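Local coordinates for protein homospermidine synthase (Legionella pneumophila subsp. pneumophila str. Philadelphia 1, PDB 2PH5) that probably makes the polyamine homospermidine as a homospermidine synthase, and binds NAD through a Rossmann-type domain, at residues Q237-H249 against S309-Y321. Numbering follows the deposited sequence.
Sequences QPAEIGWGTHEAH and SELLYRPTVHYAY
A single antiparallel bridge, Gly242 with Val317, joins the end of strand 238-242 to strand 316-321 in the saccharopine dehydrogenase C-terminal-like part of the chain. It is a hydrogen-bonded pair: Gly242 N reaches Val317 O at 2.8 Å, and Val317 N returns to Gly242 O at 3.0 Å. The strand axes stand at 145°, so the two chains splay apart beyond the bridge toward Pro238. There a water accepts from Tyr319 N and gives a weak bond to Glu240 O.

On the other side of the bridge, Thr316 ties strand to loop. Thr316 OG1 receives the N-H of Gly244 at 2.7 Å and donates to Glu247 OE1 at 2.6 Å, on the lone pair turned away from OE2. Glu247 chi1 (-60°) sets CG over the centre of the Trp243 ring, 3.6 Å above its plane, and the bend at chi2 swings the carboxylate to Thr316. Gly244 to Glu247 form a type I turn. Within it, Thr245 grips Arg314 O twice: N lies in the carbonyl plane at 2.7 Å, while OG1 comes in tilted at 3.2 Å. With OG1 set between backbone N and carbonyl carbon (chi1 42°), Thr245 turns CG2 to Leu311 CD1, 3.6 Å away. That same CD1 rests on one face of the Arg314 guanidinium, and Trp243 O lies at the edge of the guanidinium, near its plane. Ile241 CG2 lies alongside both Thr316 CG2 and His318 CD2.

Strand 264-267 pairs with strand 238-242, and helix 295-302 packs against Glu240, Arg314 and Val317. His246 NE2 and Glu247 OE2 bond Trp464 O and Phe466 N near the C-terminus. The bridge thus links the small three-stranded sheet to the six-stranded mixed sheet.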
ATOM      1  N   GLN A 237     -16.210   3.056   7.287  1.00 27.52           N
ATOM      2  CA  GLN A 237     -16.866   4.084   8.090  1.00 29.96           C
ATOM      3  C   GLN A 237     -16.010   5.328   8.260  1.00 28.21           C
ATOM      4  O   GLN A 237     -14.788   5.280   8.152  1.00 28.29           O
ATOM      5  CB  GLN A 237     -17.221   3.536   9.472  1.00 34.07           C
ATOM      6  CG  GLN A 237     -18.151   2.338   9.443  1.00 39.24           C
ATOM      7  CD  GLN A 237     -18.317   1.715  10.813  1.00 44.69           C
ATOM      8  OE1 GLN A 237     -17.330   1.442  11.510  1.00 45.53           O
ATOM      9  NE2 GLN A 237     -19.569   1.482  11.213  1.00 46.59           N
ATOM     10  N   PRO A 238     -16.649   6.470   8.536  1.00 27.72           N
ATOM     11  CA  PRO A 238     -15.904   7.719   8.718  1.00 26.54           C
ATOM     12  C   PRO A 238     -15.030   7.743   9.975  1.00 26.00           C
ATOM     13  O   PRO A 238     -15.404   7.199  11.012  1.00 25.41           O
ATOM     14  CB  PRO A 238     -17.009   8.770   8.752  1.00 27.42           C
ATOM     15  CG  PRO A 238     -18.169   8.025   9.354  1.00 26.97           C
ATOM     16  CD  PRO A 238     -18.105   6.692   8.641  1.00 26.62           C
ATOM     17  N   ALA A 239     -13.865   8.383   9.873  1.00 26.54           N
ATOM     18  CA  ALA A 239     -12.933   8.486  10.997  1.00 25.98           C
ATOM     19  C   ALA A 239     -13.613   8.988  12.278  1.00 26.10           C
ATOM     20  O   ALA A 239     -14.274  10.031  12.271  1.00 25.99           O
ATOM     21  CB  ALA A 239     -11.773   9.410  10.625  1.00 26.07           C
ATOM     22  N   GLU A 240     -13.449   8.232  13.368  1.00 26.70           N
ATOM     23  CA  GLU A 240     -14.024   8.573  14.675  1.00 26.40           C
ATOM     24  C   GLU A 240     -12.907   8.938  15.648  1.00 25.21           C
ATOM     25  O   GLU A 240     -11.950   8.179  15.816  1.00 25.19           O
ATOM     26  CB  GLU A 240     -14.830   7.400  15.237  1.00 29.34           C
ATOM     27  CG  GLU A 240     -15.634   7.752  16.485  1.00 34.46           C
ATOM     28  CD  GLU A 240     -16.401   6.565  17.039  1.00 38.67           C
ATOM     29  OE1 GLU A 240     -17.319   6.067  16.352  1.00 42.75           O
ATOM     30  OE2 GLU A 240     -16.084   6.124  18.159  1.00 42.08           O
ATOM     31  N   ILE A 241     -13.039  10.089  16.305  1.00 24.08           N
ATOM     32  CA  ILE A 241     -11.999  10.565  17.212  1.00 22.96           C
ATOM     33  C   ILE A 241     -12.488  11.197  18.517  1.00 22.89           C
ATOM     34  O   ILE A 241     -13.394  12.030  18.512  1.00 22.05           O
ATOM     35  CB  ILE A 241     -11.125  11.611  16.491  1.00 22.36           C
ATOM     36  CG1 ILE A 241     -10.730  11.105  15.104  1.00 21.74           C
ATOM     37  CG2 ILE A 241      -9.892  11.918  17.318  1.00 23.20           C
ATOM     38  CD1 ILE A 241     -10.136  12.173  14.211  1.00 23.45           C
ATOM     39  N   GLY A 242     -11.878  10.799  19.631  1.00 22.56           N
ATOM     40  CA  GLY A 242     -12.231  11.382  20.916  1.00 21.49           C
ATOM     41  C   GLY A 242     -11.517  12.723  20.959  1.00 22.43           C
ATOM     42  O   GLY A 242     -10.285  12.771  20.948  1.00 20.54           O
ATOM     43  N   TRP A 243     -12.271  13.819  20.991  1.00 21.75           N
ATOM     44  CA  TRP A 243     -11.652  15.141  20.993  1.00 22.65           C
ATOM     45  C   TRP A 243     -11.102  15.574  22.349  1.00 23.76           C
ATOM     46  O   TRP A 243     -11.856  15.753  23.301  1.00 24.57           O
ATOM     47  CB  TRP A 243     -12.637  16.189  20.490  1.00 19.86           C
ATOM     48  CG  TRP A 243     -11.968  17.322  19.767  1.00 20.35           C
ATOM     49  CD1 TRP A 243     -12.206  18.657  19.935  1.00 19.53           C
ATOM     50  CD2 TRP A 243     -10.984  17.218  18.730  1.00 18.84           C
ATOM     51  NE1 TRP A 243     -11.433  19.391  19.066  1.00 18.35           N
ATOM     52  CE2 TRP A 243     -10.676  18.533  18.314  1.00 19.68           C
ATOM     53  CE3 TRP A 243     -10.333  16.141  18.111  1.00 18.54           C
ATOM     54  CZ2 TRP A 243      -9.743  18.801  17.304  1.00 20.26           C
ATOM     55  CZ3 TRP A 243      -9.405  16.408  17.109  1.00 20.08           C
ATOM     56  CH2 TRP A 243      -9.120  17.731  16.716  1.00 20.23           C
ATOM     57  N   GLY A 244      -9.786  15.744  22.426  1.00 23.83           N
ATOM     58  CA  GLY A 244      -9.169  16.157  23.671  1.00 25.40           C
ATOM     59  C   GLY A 244      -9.296  17.649  23.907  1.00 26.54           C
ATOM     60  O   GLY A 244      -9.341  18.430  22.958  1.00 28.34           O
ATOM     61  N   THR A 245      -9.356  18.049  25.175  1.00 27.53           N
ATOM     62  CA  THR A 245      -9.479  19.461  25.528  1.00 25.64           C
ATOM     63  C   THR A 245      -8.251  20.307  25.168  1.00 25.11           C
ATOM     64  O   THR A 245      -8.341  21.528  25.132  1.00 25.18           O
ATOM     65  CB  THR A 245      -9.784  19.629  27.029  1.00 26.46           C
ATOM     66  OG1 THR A 245      -8.986  18.716  27.789  1.00 25.73           O
ATOM     67  CG2 THR A 245     -11.256  19.361  27.306  1.00 27.08           C
ATOM     68  N   HIS A 246      -7.115  19.676  24.885  1.00 26.42           N
ATOM     69  CA  HIS A 246      -5.921  20.440  24.530  1.00 27.76           C
ATOM     70  C   HIS A 246      -5.925  20.856  23.068  1.00 28.92           C
ATOM     71  O   HIS A 246      -5.287  21.845  22.712  1.00 30.66           O
ATOM     72  CB  HIS A 246      -4.646  19.634  24.787  1.00 28.52           C
ATOM     73  CG  HIS A 246      -4.309  18.675  23.688  1.00 29.84           C
ATOM     74  ND1 HIS A 246      -5.041  17.531  23.447  1.00 28.93           N
ATOM     75  CD2 HIS A 246      -3.357  18.721  22.724  1.00 29.58           C
ATOM     76  CE1 HIS A 246      -4.556  16.918  22.381  1.00 29.54           C
ATOM     77  NE2 HIS A 246      -3.534  17.619  21.924  1.00 29.05           N
ATOM     78  N   GLU A 247      -6.623  20.093  22.225  1.00 29.17           N
ATOM     79  CA  GLU A 247      -6.692  20.375  20.789  1.00 29.52           C
ATOM     80  C   GLU A 247      -7.008  21.831  20.527  1.00 30.83           C
ATOM     81  O   GLU A 247      -8.004  22.368  21.019  1.00 32.31           O
ATOM     82  CB  GLU A 247      -7.761  19.509  20.107  1.00 28.92           C
ATOM     83  CG  GLU A 247      -7.550  18.006  20.224  1.00 28.80           C
ATOM     84  CD  GLU A 247      -6.318  17.502  19.481  1.00 28.05           C
ATOM     85  OE1 GLU A 247      -6.077  16.278  19.516  1.00 27.07           O
ATOM     86  OE2 GLU A 247      -5.597  18.318  18.869  1.00 27.62           O
ATOM     87  N   ALA A 248      -6.160  22.463  19.729  1.00 32.36           N
ATOM     88  CA  ALA A 248      -6.322  23.873  19.402  1.00 32.88           C
ATOM     89  C   ALA A 248      -6.610  24.104  17.922  1.00 32.23           C
ATOM     90  O   ALA A 248      -6.677  25.247  17.471  1.00 33.14           O
ATOM     91  CB  ALA A 248      -5.058  24.634  19.820  1.00 32.31           C
ATOM     92  N   HIS A 249      -6.788  23.020  17.173  1.00 32.75           N
ATOM     93  CA  HIS A 249      -7.059  23.104  15.731  1.00 33.26           C
ATOM     94  C   HIS A 249      -8.306  22.304  15.359  1.00 32.78           C
ATOM     95  O   HIS A 249      -8.574  21.261  15.942  1.00 33.39           O
ATOM     96  CB  HIS A 249      -5.853  22.564  14.963  1.00 33.21           C
ATOM     97  CG  HIS A 249      -4.603  23.360  15.169  1.00 33.48           C
ATOM     98  ND1 HIS A 249      -4.282  24.452  14.390  1.00 33.17           N
ATOM     99  CD2 HIS A 249      -3.606  23.240  16.078  1.00 33.19           C
ATOM    100  CE1 HIS A 249      -3.141  24.967  14.810  1.00 34.70           C
ATOM    101  NE2 HIS A 249      -2.709  24.251  15.832  1.00 33.86           N
ATOM    102  N   SER A 309     -21.193  20.015  34.833  1.00 67.15           N
ATOM    103  CA  SER A 309     -21.728  20.080  33.481  1.00 67.00           C
ATOM    104  C   SER A 309     -20.738  20.818  32.600  1.00 66.04           C
ATOM    105  O   SER A 309     -21.037  21.159  31.455  1.00 65.92           O
ATOM    106  CB  SER A 309     -23.075  20.806  33.476  1.00 67.88           C
ATOM    107  OG  SER A 309     -24.038  20.095  34.237  1.00 69.26           O
ATOM    108  N   GLU A 310     -19.551  21.053  33.146  1.00 64.59           N
ATOM    109  CA  GLU A 310     -18.492  21.754  32.433  1.00 63.28           C
ATOM    110  C   GLU A 310     -17.231  20.892  32.392  1.00 60.63           C
ATOM    111  O   GLU A 310     -16.581  20.689  33.418  1.00 60.17           O
ATOM    112  CB  GLU A 310     -18.193  23.076  33.138  1.00 65.31           C
ATOM    113  CG  GLU A 310     -17.024  23.842  32.563  1.00 68.68           C
ATOM    114  CD  GLU A 310     -16.506  24.889  33.523  1.00 71.03           C
ATOM    115  OE1 GLU A 310     -16.143  24.514  34.662  1.00 70.57           O
ATOM    116  OE2 GLU A 310     -16.465  26.080  33.141  1.00 73.02           O
ATOM    117  N   LEU A 311     -16.879  20.389  31.213  1.00 57.31           N
ATOM    118  CA  LEU A 311     -15.697  19.549  31.103  1.00 54.16           C
ATOM    119  C   LEU A 311     -14.452  20.357  31.403  1.00 51.33           C
ATOM    120  O   LEU A 311     -14.316  21.505  30.975  1.00 49.76           O
ATOM    121  CB  LEU A 311     -15.573  18.926  29.710  1.00 54.27           C
ATOM    122  CG  LEU A 311     -15.008  19.781  28.579  1.00 54.26           C
ATOM    123  CD1 LEU A 311     -14.838  18.926  27.334  1.00 53.47           C
ATOM    124  CD2 LEU A 311     -15.941  20.952  28.308  1.00 55.87           C
ATOM    125  N   LEU A 312     -13.545  19.741  32.152  1.00 48.27           N
ATOM    126  CA  LEU A 312     -12.291  20.367  32.526  1.00 44.62           C
ATOM    127  C   LEU A 312     -11.158  19.699  31.750  1.00 41.71           C
ATOM    128  O   LEU A 312     -10.307  20.375  31.175  1.00 41.81           O
ATOM    129  CB  LEU A 312     -12.061  20.194  34.027  1.00 45.01           C
ATOM    130  CG  LEU A 312     -13.231  20.618  34.919  1.00 48.14           C
ATOM    131  CD1 LEU A 312     -12.922  20.281  36.377  1.00 49.00           C
ATOM    132  CD2 LEU A 312     -13.485  22.111  34.755  1.00 48.07           C
ATOM    133  N   TYR A 313     -11.172  18.368  31.730  1.00 36.88           N
ATOM    134  CA  TYR A 313     -10.147  17.587  31.054  1.00 33.14           C
ATOM    135  C   TYR A 313     -10.650  16.391  30.257  1.00 32.93           C
ATOM    136  O   TYR A 313     -11.626  15.731  30.626  1.00 31.56           O
ATOM    137  CB  TYR A 313      -9.137  17.068  32.063  1.00 29.23           C
ATOM    138  CG  TYR A 313      -8.232  16.005  31.495  1.00 25.05           C
ATOM    139  CD1 TYR A 313      -7.198  16.338  30.617  1.00 24.44           C
ATOM    140  CD2 TYR A 313      -8.384  14.661  31.866  1.00 23.99           C
ATOM    141  CE1 TYR A 313      -6.328  15.357  30.130  1.00 22.28           C
ATOM    142  CE2 TYR A 313      -7.523  13.675  31.387  1.00 19.55           C
ATOM    143  CZ  TYR A 313      -6.498  14.031  30.529  1.00 22.28           C
ATOM    144  OH  TYR A 313      -5.604  13.079  30.115  1.00 24.08           O
ATOM    145  N   ARG A 314      -9.934  16.094  29.181  1.00 31.30           N
ATOM    146  CA  ARG A 314     -10.270  14.985  28.315  1.00 30.75           C
ATOM    147  C   ARG A 314      -9.188  14.859  27.259  1.00 29.58           C
ATOM    148  O   ARG A 314      -8.886  15.815  26.551  1.00 30.19           O
ATOM    149  CB  ARG A 314     -11.611  15.242  27.646  1.00 31.86           C
ATOM    150  CG  ARG A 314     -12.030  14.181  26.667  1.00 33.13           C
ATOM    151  CD  ARG A 314     -13.113  14.717  25.743  1.00 35.59           C
ATOM    152  NE  ARG A 314     -14.403  14.836  26.408  1.00 38.43           N
ATOM    153  CZ  ARG A 314     -15.399  15.596  25.970  1.00 38.24           C
ATOM    154  NH1 ARG A 314     -15.252  16.313  24.863  1.00 36.98           N
ATOM    155  NH2 ARG A 314     -16.545  15.627  26.635  1.00 41.49           N
ATOM    156  N   PRO A 315      -8.570  13.678  27.157  1.00 28.68           N
ATOM    157  CA  PRO A 315      -7.518  13.459  26.162  1.00 26.98           C
ATOM    158  C   PRO A 315      -8.115  13.068  24.817  1.00 25.82           C
ATOM    159  O   PRO A 315      -9.281  12.686  24.732  1.00 26.88           O
ATOM    160  CB  PRO A 315      -6.710  12.320  26.771  1.00 26.91           C
ATOM    161  CG  PRO A 315      -7.778  11.497  27.427  1.00 26.63           C
ATOM    162  CD  PRO A 315      -8.642  12.551  28.107  1.00 28.49           C
ATOM    163  N   THR A 316      -7.318  13.188  23.765  1.00 24.42           N
ATOM    164  CA  THR A 316      -7.770  12.796  22.442  1.00 22.92           C
ATOM    165  C   THR A 316      -7.488  11.294  22.378  1.00 22.40           C
ATOM    166  O   THR A 316      -6.437  10.835  22.837  1.00 19.05           O
ATOM    167  CB  THR A 316      -6.990  13.564  21.338  1.00 24.03           C
ATOM    168  OG1 THR A 316      -7.509  14.895  21.232  1.00 25.10           O
ATOM    169  CG2 THR A 316      -7.110  12.868  19.986  1.00 24.99           C
ATOM    170  N   VAL A 317      -8.441  10.535  21.846  1.00 22.49           N
ATOM    171  CA  VAL A 317      -8.295   9.090  21.739  1.00 23.38           C
ATOM    172  C   VAL A 317      -8.769   8.565  20.391  1.00 23.59           C
ATOM    173  O   VAL A 317      -9.890   8.844  19.962  1.00 25.69           O
ATOM    174  CB  VAL A 317      -9.108   8.341  22.823  1.00 24.58           C
ATOM    175  CG1 VAL A 317      -8.828   6.840  22.731  1.00 22.28           C
ATOM    176  CG2 VAL A 317      -8.758   8.869  24.208  1.00 23.31           C
ATOM    177  N   HIS A 318      -7.903   7.796  19.741  1.00 20.87           N
ATOM    178  CA  HIS A 318      -8.216   7.192  18.466  1.00 20.70           C
ATOM    179  C   HIS A 318      -7.223   6.076  18.163  1.00 20.94           C
ATOM    180  O   HIS A 318      -6.228   5.908  18.870  1.00 17.26           O
ATOM    181  CB  HIS A 318      -8.239   8.242  17.340  1.00 19.63           C
ATOM    182  CG  HIS A 318      -6.898   8.810  16.992  1.00 20.81           C
ATOM    183  ND1 HIS A 318      -5.915   8.068  16.369  1.00 20.75           N
ATOM    184  CD2 HIS A 318      -6.399  10.062  17.124  1.00 20.40           C
ATOM    185  CE1 HIS A 318      -4.872   8.843  16.130  1.00 23.17           C
ATOM    186  NE2 HIS A 318      -5.139  10.057  16.576  1.00 18.53           N
ATOM    187  N   TYR A 319      -7.516   5.321  17.110  1.00 21.74           N
ATOM    188  CA  TYR A 319      -6.726   4.173  16.683  1.00 23.13           C
ATOM    189  C   TYR A 319      -5.708   4.558  15.584  1.00 21.61           C
ATOM    190  O   TYR A 319      -6.011   5.355  14.698  1.00 23.40           O
ATOM    191  CB  TYR A 319      -7.717   3.100  16.178  1.00 26.26           C
ATOM    192  CG  TYR A 319      -7.207   1.673  16.051  1.00 31.53           C
ATOM    193  CD1 TYR A 319      -7.960   0.699  15.378  1.00 34.35           C
ATOM    194  CD2 TYR A 319      -5.975   1.295  16.592  1.00 35.75           C
ATOM    195  CE1 TYR A 319      -7.489  -0.622  15.243  1.00 35.81           C
ATOM    196  CE2 TYR A 319      -5.495  -0.011  16.468  1.00 35.34           C
ATOM    197  CZ  TYR A 319      -6.257  -0.962  15.795  1.00 37.99           C
ATOM    198  OH  TYR A 319      -5.781  -2.254  15.687  1.00 41.74           O
ATOM    199  N   ALA A 320      -4.498   4.005  15.670  1.00 20.09           N
ATOM    200  CA  ALA A 320      -3.422   4.228  14.692  1.00 19.32           C
ATOM    201  C   ALA A 320      -2.979   2.814  14.302  1.00 19.77           C
ATOM    202  O   ALA A 320      -2.033   2.261  14.874  1.00 21.03           O
ATOM    203  CB  ALA A 320      -2.256   4.990  15.342  1.00 15.00           C
ATOM    204  N   TYR A 321      -3.677   2.238  13.332  1.00 21.12           N
ATOM    205  CA  TYR A 321      -3.441   0.865  12.888  1.00 19.97           C
ATOM    206  C   TYR A 321      -2.625   0.686  11.622  1.00 21.05           C
ATOM    207  O   TYR A 321      -2.801   1.399  10.638  1.00 21.40           O
ATOM    208  CB  TYR A 321      -4.791   0.169  12.680  1.00 18.14           C
ATOM    209  CG  TYR A 321      -4.729  -1.315  12.357  1.00 19.48           C
ATOM    210  CD1 TYR A 321      -5.604  -1.877  11.430  1.00 16.41           C
ATOM    211  CD2 TYR A 321      -3.855  -2.173  13.036  1.00 20.30           C
ATOM    212  CE1 TYR A 321      -5.622  -3.246  11.192  1.00 17.24           C
ATOM    213  CE2 TYR A 321      -3.869  -3.555  12.803  1.00 17.45           C
ATOM    214  CZ  TYR A 321      -4.758  -4.082  11.880  1.00 17.02           C
ATOM    215  OH  TYR A 321      -4.791  -5.440  11.654  1.00 17.27           O
TER
HETATM  216  O   HOH W   1     -10.033   5.447  15.834  1.00 25.48           O